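Local coordinates for peptidylprolyl Isomerase (Naegleria fowleri, PDB 6B4P), which probably catalyses the cis-trans isomerisation of peptide bonds preceding proline, as a member of the FKBP family of peptidyl-prolyl isomerases, at residues D19-K24 with P97-Y102; K25-G30 with G89-F94; E34-G39 with F68-G73; V42-T47 with F119-L124. All coordinates share one frame; numbering follows the deposited sequence.

Contact 1 of 4, residues D19-K24 with P97-Y102; sequences DQRLKK and PSDYAY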
loop_
_atom_site.group_PDB
_atom_site.type_symbol
_atom_site.label_atom_id
_atom_site.label_comp_id
_atom_site.label_asym_id
_atom_site.label_seq_id
_atom_site.Cartn_x
_atom_site.Cartn_y
_atom_site.Cartn_z
ATOM N N ASP A 19 9.926 -6.669 -11.849
ATOM C CA ASP A 19 10.375 -5.613 -12.751
ATOM C C ASP A 19 10.881 -4.382 -12.010
ATOM O O ASP A 19 11.268 -3.406 -12.662
ATOM C CB ASP A 19 9.251 -5.227 -13.727
ATOM C CG ASP A 19 8.014 -4.655 -13.027
ATOM O OD1 ASP A 19 8.093 -4.222 -11.858
ATOM O OD2 ASP A 19 6.941 -4.638 -13.667
ATOM N N GLN A 20 10.862 -4.406 -10.676
ATOM C CA GLN A 20 11.381 -3.372 -9.784
ATOM C C GLN A 20 10.583 -2.074 -9.832
ATOM O O GLN A 20 10.973 -1.094 -9.183
ATOM C CB GLN A 20 12.856 -3.067 -10.066
ATOM C CG GLN A 20 13.765 -4.281 -9.973
ATOM C CD GLN A 20 15.222 -3.899 -9.949
ATOM O OE1 GLN A 20 15.980 -4.358 -9.096
ATOM N NE2 GLN A 20 15.629 -3.050 -10.887
ATOM N N ARG A 21 9.459 -2.046 -10.549
ATOM C CA ARG A 21 8.707 -0.803 -10.687
ATOM C C ARG A 21 7.767 -0.555 -9.513
ATOM O O ARG A 21 7.441 0.600 -9.228
ATOM C CB ARG A 21 7.940 -0.812 -12.007
ATOM C CG ARG A 21 8.871 -0.713 -13.211
ATOM C CD ARG A 21 8.161 -0.946 -14.534
ATOM N NE ARG A 21 7.039 -0.035 -14.730
ATOM C CZ ARG A 21 5.765 -0.414 -14.744
ATOM N NH1 ARG A 21 4.806 0.483 -14.928
ATOM N NH2 ARG A 21 5.452 -1.696 -14.579
ATOM N N LEU A 22 7.320 -1.608 -8.831
ATOM C CA LEU A 22 6.633 -1.479 -7.551
ATOM C C LEU A 22 7.712 -1.464 -6.477
ATOM O O LEU A 22 8.514 -2.400 -6.394
ATOM C CB LEU A 22 5.667 -2.644 -7.319
ATOM C CG LEU A 22 4.968 -2.739 -5.956
ATOM C CD1 LEU A 22 3.933 -1.634 -5.836
ATOM C CD2 LEU A 22 4.323 -4.110 -5.772
ATOM N N LYS A 23 7.758 -0.405 -5.674
ATOM C CA LYS A 23 8.903 -0.226 -4.791
ATOM C C LYS A 23 8.485 0.564 -3.565
ATOM O O LYS A 23 7.456 1.245 -3.573
ATOM C CB LYS A 23 10.038 0.480 -5.530
ATOM C CG LYS A 23 9.610 1.819 -6.114
ATOM C CD LYS A 23 10.690 2.455 -6.960
ATOM C CE LYS A 23 10.221 3.820 -7.402
ATOM N NZ LYS A 23 11.337 4.646 -7.927
ATOM N N LYS A 24 9.296 0.481 -2.509
ATOM C CA LYS A 24 8.983 1.179 -1.270
ATOM C C LYS A 24 10.236 1.748 -0.617
ATOM O O LYS A 24 11.364 1.316 -0.875
ATOM C CB LYS A 24 8.269 0.258 -0.264
ATOM C CG LYS A 24 9.210 -0.724 0.416
ATOM C CD LYS A 24 8.469 -1.669 1.385
ATOM C CE LYS A 24 9.454 -2.596 2.062
ATOM N NZ LYS A 24 8.790 -3.561 3.021
ATOM N N PRO A 97 2.875 1.774 -9.703
ATOM C CA PRO A 97 2.480 2.038 -11.091
ATOM C C PRO A 97 1.048 1.606 -11.366
ATOM O O PRO A 97 0.470 0.763 -10.671
ATOM C CB PRO A 97 3.482 1.206 -11.911
ATOM C CG PRO A 97 4.657 0.999 -10.979
ATOM C CD PRO A 97 4.051 0.887 -9.618
ATOM N N SER A 98 0.475 2.209 -12.414
ATOM C CA SER A 98 -0.922 1.962 -12.741
ATOM C C SER A 98 -1.187 0.485 -13.009
ATOM O O SER A 98 -2.263 -0.022 -12.660
ATOM C CB SER A 98 -1.344 2.818 -13.941
ATOM O OG SER A 98 -0.626 2.464 -15.108
ATOM N N ASP A 99 -0.214 -0.231 -13.575
ATOM C CA ASP A 99 -0.449 -1.650 -13.810
ATOM C C ASP A 99 -0.382 -2.478 -12.530
ATOM O O ASP A 99 -0.629 -3.692 -12.594
ATOM C CB ASP A 99 0.518 -2.203 -14.870
ATOM C CG ASP A 99 1.980 -1.945 -14.554
ATOM O OD1 ASP A 99 2.308 -0.905 -13.963
ATOM O OD2 ASP A 99 2.820 -2.789 -14.938
ATOM N N TYR A 100 -0.058 -1.863 -11.392
ATOM C CA TYR A 100 -0.201 -2.490 -10.084
ATOM C C TYR A 100 -1.352 -1.874 -9.304
ATOM O O TYR A 100 -1.527 -2.182 -8.119
ATOM C CB TYR A 100 1.105 -2.385 -9.276
ATOM C CG TYR A 100 2.247 -3.201 -9.835
ATOM C CD1 TYR A 100 2.535 -4.465 -9.338
ATOM C CD2 TYR A 100 3.030 -2.712 -10.876
ATOM C CE1 TYR A 100 3.581 -5.215 -9.860
ATOM C CE2 TYR A 100 4.069 -3.449 -11.390
ATOM C CZ TYR A 100 4.337 -4.701 -10.885
ATOM O OH TYR A 100 5.377 -5.430 -11.412
ATOM N N ALA A 101 -2.119 -0.981 -9.933
ATOM C CA ALA A 101 -3.214 -0.300 -9.254
ATOM C C ALA A 101 -4.485 -0.464 -10.083
ATOM O O ALA A 101 -4.954 -1.590 -10.270
ATOM C CB ALA A 101 -2.873 1.176 -9.015
ATOM N N TYR A 102 -5.042 0.629 -10.606
ATOM C CA TYR A 102 -6.302 0.555 -11.333
ATOM C C TYR A 102 -6.122 0.587 -12.842
ATOM O O TYR A 102 -7.117 0.638 -13.572
ATOM C CB TYR A 102 -7.243 1.669 -10.871
ATOM C CG TYR A 102 -7.596 1.530 -9.407
ATOM C CD1 TYR A 102 -7.001 2.349 -8.444
ATOM C CD2 TYR A 102 -8.490 0.558 -8.974
ATOM C CE1 TYR A 102 -7.307 2.213 -7.097
ATOM C CE2 TYR A 102 -8.805 0.422 -7.629
ATOM C CZ TYR A 102 -8.207 1.245 -6.695
ATOM O OH TYR A 102 -8.505 1.105 -5.362
HETATM O O HOH W 1 7.221 -7.505 -12.158
#
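Pro97 meets the 19-24 segment through its ring carbons: CG rests 3.3 Å from the backbone O of Arg21 and also lies over one face of the Arg21 guanidinium, offset toward its rim, while CD approaches the backbone of Leu22. The short 3-10 turn that follows, 98-100, carries the polar half of the contact. In the conformer modelled here, one of two for Arg21, the guanidinium meets Asp99 end-on, one nitrogen to each oxygen. Arg21 NH2 donates to the syn lone pair of Asp99 OD2 at 2.9 Å, almost straight (166°) and in the guanidinium plane; Arg21 NH1 reaches Asp99 OD1 at 3.0 Å with more bend, the guanidinium and carboxylate planes being 37° apart. A bend at chi3 (56°) turns the end of the arginine chain toward this carboxylate. Tyr100 comes next. Its ring takes Leu22 CB over the centre of one face, a CH-pi contact 4.1 Å from the centroid, and its CD1 touches Leu22 CD2. At the ring edge Tyr100 OH lies 2.9 Å from Asp19 OD2, the carboxylate standing steeply to the ring, and a water joins the same hydroxyl to Asp19 N. Asp19 OD1 accepts from Arg21 N in an Asx turn and is also bonded to Ser17, so the aspartate is held from its own side of the contact. A weak bond from Arg21 NH2 to Asp19 OD2 completes a network in which, in this conformer, one guanidinium bridges two carboxylates; its positive charge would be expected to offset their repulsion and tie the N-terminal turn to the loop after strand 91-96.

Contact 2 of 4, residues K25-G30 with G89-F94; sequences KIITAG and GEKSYF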
loop_
_atom_site.group_PDB
_atom_site.type_symbol
_atom_site.label_atom_id
_atom_site.label_comp_id
_atom_site.label_asym_id
_atom_site.label_seq_id
_atom_site.Cartn_x
_atom_site.Cartn_y
_atom_site.Cartn_z
ATOM N N LYS A 25 10.008 2.749 0.230
ATOM C CA LYS A 25 10.995 3.266 1.173
ATOM C C LYS A 25 10.450 3.031 2.572
ATOM O O LYS A 25 9.283 3.341 2.836
ATOM C CB LYS A 25 11.254 4.758 0.955
ATOM C CG LYS A 25 11.963 5.094 -0.354
ATOM C CD LYS A 25 11.736 6.543 -0.767
ATOM C CE LYS A 25 12.076 7.523 0.337
ATOM N NZ LYS A 25 11.783 8.923 -0.095
ATOM N N ILE A 26 11.277 2.487 3.466
ATOM C CA ILE A 26 10.832 2.250 4.834
ATOM C C ILE A 26 10.959 3.556 5.606
ATOM O O ILE A 26 12.025 4.180 5.625
ATOM C CB ILE A 26 11.629 1.114 5.497
ATOM C CG1 ILE A 26 11.370 -0.195 4.746
ATOM C CG2 ILE A 26 11.241 0.966 6.966
ATOM C CD1 ILE A 26 12.160 -1.379 5.258
ATOM N N ILE A 27 9.854 4.001 6.192
ATOM C CA ILE A 27 9.845 5.207 7.011
ATOM C C ILE A 27 10.150 4.877 8.460
ATOM O O ILE A 27 11.030 5.476 9.084
ATOM C CB ILE A 27 8.478 5.914 6.881
ATOM C CG1 ILE A 27 8.186 6.273 5.430
ATOM C CG2 ILE A 27 8.408 7.132 7.789
ATOM C CD1 ILE A 27 6.798 6.833 5.223
ATOM N N THR A 28 9.423 3.908 9.009
ATOM C CA THR A 28 9.597 3.454 10.380
ATOM C C THR A 28 9.717 1.943 10.352
ATOM O O THR A 28 8.816 1.261 9.849
ATOM C CB THR A 28 8.415 3.863 11.258
ATOM O OG1 THR A 28 8.221 5.279 11.160
ATOM C CG2 THR A 28 8.671 3.475 12.712
ATOM N N ALA A 29 10.821 1.421 10.879
ATOM C CA ALA A 29 10.981 -0.023 10.924
ATOM C C ALA A 29 9.928 -0.646 11.833
ATOM O O ALA A 29 9.455 -0.035 12.794
ATOM C CB ALA A 29 12.380 -0.394 11.414
ATOM N N GLY A 30 9.568 -1.885 11.525
ATOM C CA GLY A 30 8.536 -2.570 12.274
ATOM C C GLY A 30 8.910 -2.846 13.721
ATOM O O GLY A 30 10.066 -2.764 14.140
ATOM N N GLY A 89 3.969 -3.509 12.234
ATOM C CA GLY A 89 4.260 -2.153 12.680
ATOM C C GLY A 89 5.022 -1.282 11.698
ATOM O O GLY A 89 5.179 -0.075 11.955
ATOM N N GLU A 90 5.496 -1.836 10.585
ATOM C CA GLU A 90 6.256 -1.056 9.617
ATOM C C GLU A 90 5.399 0.051 9.021
ATOM O O GLU A 90 4.207 -0.130 8.772
ATOM C CB GLU A 90 6.776 -1.987 8.521
ATOM C CG GLU A 90 7.532 -1.304 7.385
ATOM C CD GLU A 90 8.062 -2.322 6.403
ATOM O OE1 GLU A 90 8.594 -3.359 6.860
ATOM O OE2 GLU A 90 7.923 -2.084 5.181
ATOM N N LYS A 91 6.001 1.222 8.826
ATOM C CA LYS A 91 5.401 2.272 8.013
ATOM C C LYS A 91 6.314 2.484 6.817
ATOM O O LYS A 91 7.511 2.728 6.992
ATOM C CB LYS A 91 5.221 3.573 8.800
ATOM C CG LYS A 91 4.486 4.655 8.001
ATOM C CD LYS A 91 4.145 5.861 8.882
ATOM C CE LYS A 91 3.511 6.974 8.067
ATOM N NZ LYS A 91 3.257 8.191 8.893
ATOM N N SER A 92 5.759 2.361 5.616
ATOM C CA SER A 92 6.549 2.471 4.399
ATOM C C SER A 92 5.813 3.309 3.371
ATOM O O SER A 92 4.602 3.521 3.449
ATOM C CB SER A 92 6.883 1.095 3.825
ATOM O OG SER A 92 7.883 0.502 4.646
ATOM N N TYR A 93 6.592 3.810 2.418
ATOM C CA TYR A 93 6.113 4.677 1.349
ATOM C C TYR A 93 6.275 3.937 0.031
ATOM O O TYR A 93 7.380 3.503 -0.302
ATOM C CB TYR A 93 6.915 5.975 1.350
ATOM C CG TYR A 93 6.484 7.027 0.363
ATOM C CD1 TYR A 93 5.198 7.561 0.394
ATOM C CD2 TYR A 93 7.378 7.525 -0.571
ATOM C CE1 TYR A 93 4.821 8.558 -0.490
ATOM C CE2 TYR A 93 7.005 8.509 -1.460
ATOM C CZ TYR A 93 5.727 9.021 -1.415
ATOM O OH TYR A 93 5.368 10.015 -2.297
ATOM N N PHE A 94 5.175 3.771 -0.695
ATOM C CA PHE A 94 5.137 2.946 -1.894
ATOM C C PHE A 94 4.870 3.785 -3.130
ATOM O O PHE A 94 3.983 4.641 -3.134
ATOM C CB PHE A 94 4.037 1.882 -1.791
ATOM C CG PHE A 94 4.276 0.846 -0.737
ATOM C CD1 PHE A 94 4.791 -0.395 -1.074
ATOM C CD2 PHE A 94 3.953 1.098 0.591
ATOM C CE1 PHE A 94 4.993 -1.372 -0.090
ATOM C CE2 PHE A 94 4.148 0.114 1.572
ATOM C CZ PHE A 94 4.669 -1.113 1.224
HETATM O O HOH W 2 10.291 -2.846 8.937
#
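A classic beta bulge lies where the antiparallel pairing of strand 23-26 with 91-96 runs on into Ile27 and Thr28, both set against Lys91. Lys91 O accepts from the two successive amides, Ile27 N at 2.8 Å and Thr28 N at 3.0 Å, each tilted about 15° from the carbonyl plane. Lys91 N returns a bond to Thr28 O, and before the bulge Lys25 and Tyr93 form a hydrogen-bonded pair. At the bulge Ile27 CB comes 3.3 Å from Lys91 O. With CG1 anti to the carbonyl carbon (chi1 -58°), the Ile27 side chain runs back along the partner strand until CD1 meets Tyr93 CB at 4.0 Å. The face bearing Ile26 and Ser92 is partly polar: Ser92 OG lies 3.6 Å from Ile26 CG1 and donates to Glu90 OE2 at 2.6 Å, on the anti side of the carboxylate. Lys24 makes a salt bridge to that same oxygen. Glu90 OE1 accepts from a water that in turn accepts from Gly30 N, extending the link beyond the last strand pair. The register shifts by one residue as the 25-30 chain turns a corner at Ile27, a change of direction typical of classic bulges in antiparallel sheets.

Contact 3 of 4, residues E34-G39 with F68-G73; sequences EQPPIG and FTLGKG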
loop_
_atom_site.group_PDB
_atom_site.type_symbol
_atom_site.label_atom_id
_atom_site.label_comp_id
_atom_site.label_asym_id
_atom_site.label_seq_id
_atom_site.Cartn_x
_atom_site.Cartn_y
_atom_site.Cartn_z
ATOM N N GLU A 34 8.304 -10.050 12.107
ATOM C CA GLU A 34 7.207 -10.878 11.620
ATOM C C GLU A 34 6.556 -10.243 10.400
ATOM O O GLU A 34 6.296 -9.040 10.377
ATOM C CB GLU A 34 6.158 -11.058 12.716
ATOM C CG GLU A 34 6.646 -11.781 13.973
ATOM C CD GLU A 34 5.764 -11.506 15.186
ATOM O OE1 GLU A 34 5.226 -12.471 15.770
ATOM O OE2 GLU A 34 5.608 -10.324 15.564
ATOM N N GLN A 35 6.272 -11.064 9.390
ATOM C CA GLN A 35 5.515 -10.611 8.233
ATOM C C GLN A 35 4.218 -11.410 8.122
ATOM O O GLN A 35 4.162 -12.564 8.560
ATOM C CB GLN A 35 6.343 -10.755 6.950
ATOM C CG GLN A 35 7.591 -9.874 6.965
ATOM C CD GLN A 35 8.403 -9.954 5.690
ATOM O OE1 GLN A 35 9.631 -9.958 5.729
ATOM N NE2 GLN A 35 7.724 -9.999 4.555
ATOM N N PRO A 36 3.157 -10.822 7.572
ATOM C CA PRO A 36 1.842 -11.485 7.592
ATOM C C PRO A 36 1.759 -12.566 6.533
ATOM O O PRO A 36 2.158 -12.352 5.379
ATOM C CB PRO A 36 0.866 -10.338 7.292
ATOM C CG PRO A 36 1.671 -9.400 6.431
ATOM C CD PRO A 36 3.100 -9.487 6.944
ATOM N N PRO A 37 1.266 -13.748 6.883
ATOM C CA PRO A 37 1.071 -14.794 5.879
ATOM C C PRO A 37 -0.167 -14.529 5.037
ATOM O O PRO A 37 -1.039 -13.738 5.395
ATOM C CB PRO A 37 0.910 -16.067 6.723
ATOM C CG PRO A 37 0.467 -15.597 8.058
ATOM C CD PRO A 37 1.049 -14.227 8.260
ATOM N N ILE A 38 -0.232 -15.198 3.881
ATOM C CA ILE A 38 -1.427 -15.076 3.060
ATOM C C ILE A 38 -2.625 -15.569 3.860
ATOM O O ILE A 38 -2.529 -16.506 4.662
ATOM C CB ILE A 38 -1.281 -15.834 1.731
ATOM C CG1 ILE A 38 -0.780 -17.255 1.966
ATOM C CG2 ILE A 38 -0.336 -15.089 0.792
ATOM C CD1 ILE A 38 -1.030 -18.183 0.783
ATOM N N GLY A 39 -3.762 -14.897 3.673
ATOM C CA GLY A 39 -4.960 -15.209 4.412
ATOM C C GLY A 39 -5.119 -14.410 5.681
ATOM O O GLY A 39 -6.174 -14.496 6.321
ATOM N N PHE A 68 -8.324 -5.786 5.227
ATOM C CA PHE A 68 -8.555 -6.646 4.081
ATOM C C PHE A 68 -7.827 -7.962 4.308
ATOM O O PHE A 68 -6.970 -8.075 5.189
ATOM C CB PHE A 68 -8.136 -5.978 2.762
ATOM C CG PHE A 68 -6.645 -5.784 2.597
ATOM C CD1 PHE A 68 -5.892 -6.707 1.874
ATOM C CD2 PHE A 68 -6.012 -4.657 3.110
ATOM C CE1 PHE A 68 -4.525 -6.511 1.682
ATOM C CE2 PHE A 68 -4.642 -4.452 2.931
ATOM C CZ PHE A 68 -3.899 -5.383 2.212
ATOM N N THR A 69 -8.200 -8.966 3.518
ATOM C CA THR A 69 -7.589 -10.285 3.616
ATOM C C THR A 69 -6.439 -10.368 2.622
ATOM O O THR A 69 -6.641 -10.223 1.411
ATOM C CB THR A 69 -8.609 -11.392 3.359
ATOM O OG1 THR A 69 -9.667 -11.299 4.323
ATOM C CG2 THR A 69 -7.942 -12.756 3.486
ATOM N N LEU A 70 -5.241 -10.602 3.139
ATOM C CA LEU A 70 -4.039 -10.503 2.327
ATOM C C LEU A 70 -3.963 -11.649 1.327
ATOM O O LEU A 70 -4.179 -12.811 1.679
ATOM C CB LEU A 70 -2.818 -10.503 3.236
ATOM C CG LEU A 70 -1.462 -10.314 2.595
ATOM C CD1 LEU A 70 -1.423 -8.930 1.959
ATOM C CD2 LEU A 70 -0.426 -10.435 3.672
ATOM N N GLY A 71 -3.652 -11.315 0.071
ATOM C CA GLY A 71 -3.453 -12.318 -0.958
ATOM C C GLY A 71 -4.712 -12.803 -1.635
ATOM O O GLY A 71 -4.634 -13.708 -2.478
ATOM N N LYS A 72 -5.869 -12.242 -1.299
ATOM C CA LYS A 72 -7.122 -12.636 -1.927
ATOM C C LYS A 72 -7.374 -11.908 -3.242
ATOM O O LYS A 72 -8.294 -12.285 -3.978
ATOM C CB LYS A 72 -8.288 -12.387 -0.967
ATOM N N GLY A 73 -6.571 -10.895 -3.560
ATOM C CA GLY A 73 -6.835 -10.087 -4.731
ATOM C C GLY A 73 -8.030 -9.174 -4.591
ATOM O O GLY A 73 -8.624 -8.793 -5.604
#
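Leu70 CD2 sits against the Pro36 ring, 3.6 Å from CG and 3.8 Å from CB, the leucine chain running at a slant to the proline. The same methyl lies 3.6 Å from Pro36 O and 3.8 Å from Pro37 O, so a single branch of Leu70 carries its side-chain contact with the 34-39 segment. CG of Leu70 stands opposite the backbone N across the first torsion (chi1 -176°), which brings the branch toward the prolines. The polar link is between backbones: Gly39 N donates to Leu70 O at 2.9 Å, nearly straight at 169°, with the donor tilted 21° from the carbonyl plane. The Thr69 CG2 methyl rests against the backbone of Gly39, 3.8 Å from Gly39 O. These contacts fasten the loop leading into strand 41-50 to the end of strand 66-69, where the chain leaves the FKBP sheet through a type II beta turn from Thr69 to Lys72. Both Gly39 and Gly71 adopt positive phi, a conformation suited to glycine. Further out, Asp80 of helix 77-84 accepts from the amides of Gly71 and Gly73 and thereby braces the turn against that helix. Val83 of the same helix touches Leu70, while Leu123 and Trp126 of strand 117-126 pack on Pro36. Pro37 O is bonded to Ser40 OG, a tie within the loop just ahead of strand 41-50.

Contact 4 of 4, residues V42-T47 with F119-L124; sequences VSVHYT and FEIELL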
loop_
_atom_site.group_PDB
_atom_site.type_symbol
_atom_site.label_atom_id
_atom_site.label_comp_id
_atom_site.label_asym_id
_atom_site.label_seq_id
_atom_site.Cartn_x
_atom_site.Cartn_y
_atom_site.Cartn_z
ATOM N N VAL A 42 -5.408 -8.215 7.627
ATOM C CA VAL A 42 -4.466 -7.175 8.022
ATOM C C VAL A 42 -5.226 -5.881 8.254
ATOM O O VAL A 42 -6.225 -5.589 7.589
ATOM C CB VAL A 42 -3.350 -6.976 6.972
ATOM C CG1 VAL A 42 -2.530 -8.243 6.805
ATOM C CG2 VAL A 42 -3.924 -6.517 5.639
ATOM N N SER A 43 -4.736 -5.092 9.201
ATOM C CA SER A 43 -5.256 -3.759 9.470
ATOM C C SER A 43 -4.172 -2.753 9.116
ATOM O O SER A 43 -3.045 -2.859 9.616
ATOM C CB SER A 43 -5.652 -3.603 10.938
ATOM O OG SER A 43 -6.776 -4.401 11.269
ATOM N N VAL A 44 -4.510 -1.783 8.257
ATOM C CA VAL A 44 -3.545 -0.784 7.813
ATOM C C VAL A 44 -4.135 0.607 7.951
ATOM O O VAL A 44 -5.347 0.814 7.831
ATOM C CB VAL A 44 -3.081 -1.007 6.352
ATOM C CG1 VAL A 44 -2.412 -2.383 6.175
ATOM C CG2 VAL A 44 -4.236 -0.833 5.370
ATOM N N HIS A 45 -3.253 1.569 8.212
ATOM C CA HIS A 45 -3.558 2.972 8.002
ATOM C C HIS A 45 -2.796 3.420 6.769
ATOM O O HIS A 45 -1.640 3.030 6.572
ATOM C CB HIS A 45 -3.181 3.827 9.214
ATOM C CG HIS A 45 -4.331 4.090 10.130
ATOM N ND1 HIS A 45 -5.558 4.518 9.671
ATOM C CD2 HIS A 45 -4.445 3.989 11.476
ATOM C CE1 HIS A 45 -6.379 4.671 10.696
ATOM N NE2 HIS A 45 -5.729 4.353 11.801
ATOM N N TYR A 46 -3.440 4.233 5.932
ATOM C CA TYR A 46 -2.781 4.616 4.693
ATOM C C TYR A 46 -3.143 6.041 4.313
ATOM O O TYR A 46 -4.178 6.575 4.713
ATOM C CB TYR A 46 -3.161 3.677 3.539
ATOM C CG TYR A 46 -4.608 3.830 3.150
ATOM C CD1 TYR A 46 -4.989 4.699 2.128
ATOM C CD2 TYR A 46 -5.602 3.131 3.824
ATOM C CE1 TYR A 46 -6.331 4.856 1.798
ATOM C CE2 TYR A 46 -6.940 3.283 3.504
ATOM C CZ TYR A 46 -7.296 4.142 2.483
ATOM O OH TYR A 46 -8.612 4.312 2.160
ATOM N N THR A 47 -2.274 6.640 3.499
ATOM C CA THR A 47 -2.546 7.906 2.823
ATOM C C THR A 47 -2.158 7.748 1.359
ATOM O O THR A 47 -1.025 7.364 1.058
ATOM C CB THR A 47 -1.778 9.060 3.466
ATOM O OG1 THR A 47 -2.170 9.203 4.844
ATOM C CG2 THR A 47 -2.071 10.371 2.740
ATOM N N PHE A 119 1.519 5.660 -1.886
ATOM C CA PHE A 119 0.854 5.349 -0.626
ATOM C C PHE A 119 1.857 5.327 0.511
ATOM O O PHE A 119 2.892 4.659 0.413
ATOM C CB PHE A 119 0.140 3.985 -0.647
ATOM C CG PHE A 119 -1.150 3.964 -1.418
ATOM C CD1 PHE A 119 -2.336 4.333 -0.820
ATOM C CD2 PHE A 119 -1.174 3.531 -2.730
ATOM C CE1 PHE A 119 -3.540 4.285 -1.524
ATOM C CE2 PHE A 119 -2.361 3.493 -3.439
ATOM C CZ PHE A 119 -3.539 3.861 -2.836
ATOM N N GLU A 120 1.527 6.014 1.601
ATOM C CA GLU A 120 2.099 5.703 2.906
ATOM C C GLU A 120 1.198 4.642 3.516
ATOM O O GLU A 120 -0.012 4.847 3.576
ATOM C CB GLU A 120 2.138 6.923 3.828
ATOM C CG GLU A 120 3.112 8.013 3.424
ATOM C CD GLU A 120 3.506 8.888 4.598
ATOM O OE1 GLU A 120 2.786 8.879 5.622
ATOM O OE2 GLU A 120 4.543 9.574 4.501
ATOM N N ILE A 121 1.769 3.509 3.933
ATOM C CA ILE A 121 1.008 2.422 4.551
ATOM C C ILE A 121 1.681 2.033 5.857
ATOM O O ILE A 121 2.899 1.827 5.896
ATOM C CB ILE A 121 0.909 1.188 3.637
ATOM C CG1 ILE A 121 0.324 1.561 2.269
ATOM C CG2 ILE A 121 0.079 0.105 4.315
ATOM C CD1 ILE A 121 0.226 0.369 1.322
ATOM N N GLU A 122 0.900 1.967 6.928
ATOM C CA GLU A 122 1.364 1.450 8.211
ATOM C C GLU A 122 0.631 0.141 8.455
ATOM O O GLU A 122 -0.605 0.117 8.467
ATOM C CB GLU A 122 1.095 2.428 9.352
ATOM C CG GLU A 122 1.583 1.908 10.688
ATOM C CD GLU A 122 1.350 2.886 11.825
ATOM O OE1 GLU A 122 0.659 3.900 11.604
ATOM O OE2 GLU A 122 1.857 2.641 12.944
ATOM N N LEU A 123 1.388 -0.942 8.617
ATOM C CA LEU A 123 0.823 -2.257 8.914
ATOM C C LEU A 123 0.655 -2.360 10.425
ATOM O O LEU A 123 1.622 -2.592 11.153
ATOM C CB LEU A 123 1.725 -3.359 8.369
ATOM C CG LEU A 123 1.253 -4.776 8.679
ATOM C CD1 LEU A 123 -0.204 -4.972 8.250
ATOM C CD2 LEU A 123 2.158 -5.777 8.011
ATOM N N LEU A 124 -0.582 -2.204 10.903
ATOM C CA LEU A 124 -0.810 -2.076 12.339
ATOM C C LEU A 124 -0.765 -3.420 13.046
ATOM O O LEU A 124 -0.183 -3.537 14.131
ATOM C CB LEU A 124 -2.161 -1.414 12.600
ATOM C CG LEU A 124 -2.285 -0.027 11.981
ATOM C CD1 LEU A 124 -3.739 0.404 11.988
ATOM C CD2 LEU A 124 -1.431 0.958 12.771
HETATM O O HOH W 3 -0.229 7.989 6.289
#
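Two long neighbouring strands of the FKBP antiparallel sheet, 41-50 and 117-126, are paired here, their short segments running at 165° with axes 4.6 Å apart at closest approach. His45 with Glu122 and Thr47 with Glu120 are hydrogen-bonded pairs, each joined by two backbone bonds; the straightest is Glu122 N to His45 O, 2.8 Å and 172°. Leu124 N to Ser43 O extends the ladder. Between these bonds, Tyr46 CA approaches Glu120 O at 3.0 Å, and Val44 CA approaches Glu122 O in a similar CA-H...O contact.

On the Val44 and Tyr46 face the packing is largely apolar. Val44 CB meets Ile121 CG2 at 3.9 Å, and Leu123 CD1 touches both Val42 CB and Val44 CG1. With CG between the backbone N and the carbonyl carbon (chi1 68°), the Tyr46 ring stands beside that of Phe119, the two side chains pointing the same way and Tyr46 CD1 lying at the edge of the Phe119 ring, 4.0 Å from CE1. This is the side of the sheet that curves round helix 77-84 in the FKBP fold: Trp79 of that helix makes edge-to-face contacts with both aromatic rings, and the Tyr46 hydroxyl bonds to Asp57 and Arg62.

On the other face, Leu124 CD1 comes obliquely to the His45 ring, 3.7 Å from CD2, while His45 ND1 is bonded to Ser59 OG. A water bridges Thr47 OG1 and Glu120 OE1, the latter at 3.2 Å, and Thr47 OG1 is also bonded to Ser58 OG.

How the contacts relate
All four contacts reach one antiparallel sheet, in which strand 91-96 lies between 23-26 and 117-126, and the latter pairs onward with 41-50. Contacts 2 and 4 are strand pairings in it; their centres are about 9 Å apart and they meet where 91-96 borders 117-126. Contacts 1 and 3 involve loops beside the strands. Contact 1 lies about 17 Å from contact 2 but shares strand 23-26 with it, joined by the Lys24-Glu90 salt bridge. Contact 3, about 13 Å from contact 4, adds strand 66-69 beside 41-50. The first segments follow in the order 1, 2, 3, 4, their partners as 3, 2, 1, 4, so segments far apart in the chain are brought together in one compact FKBP domain.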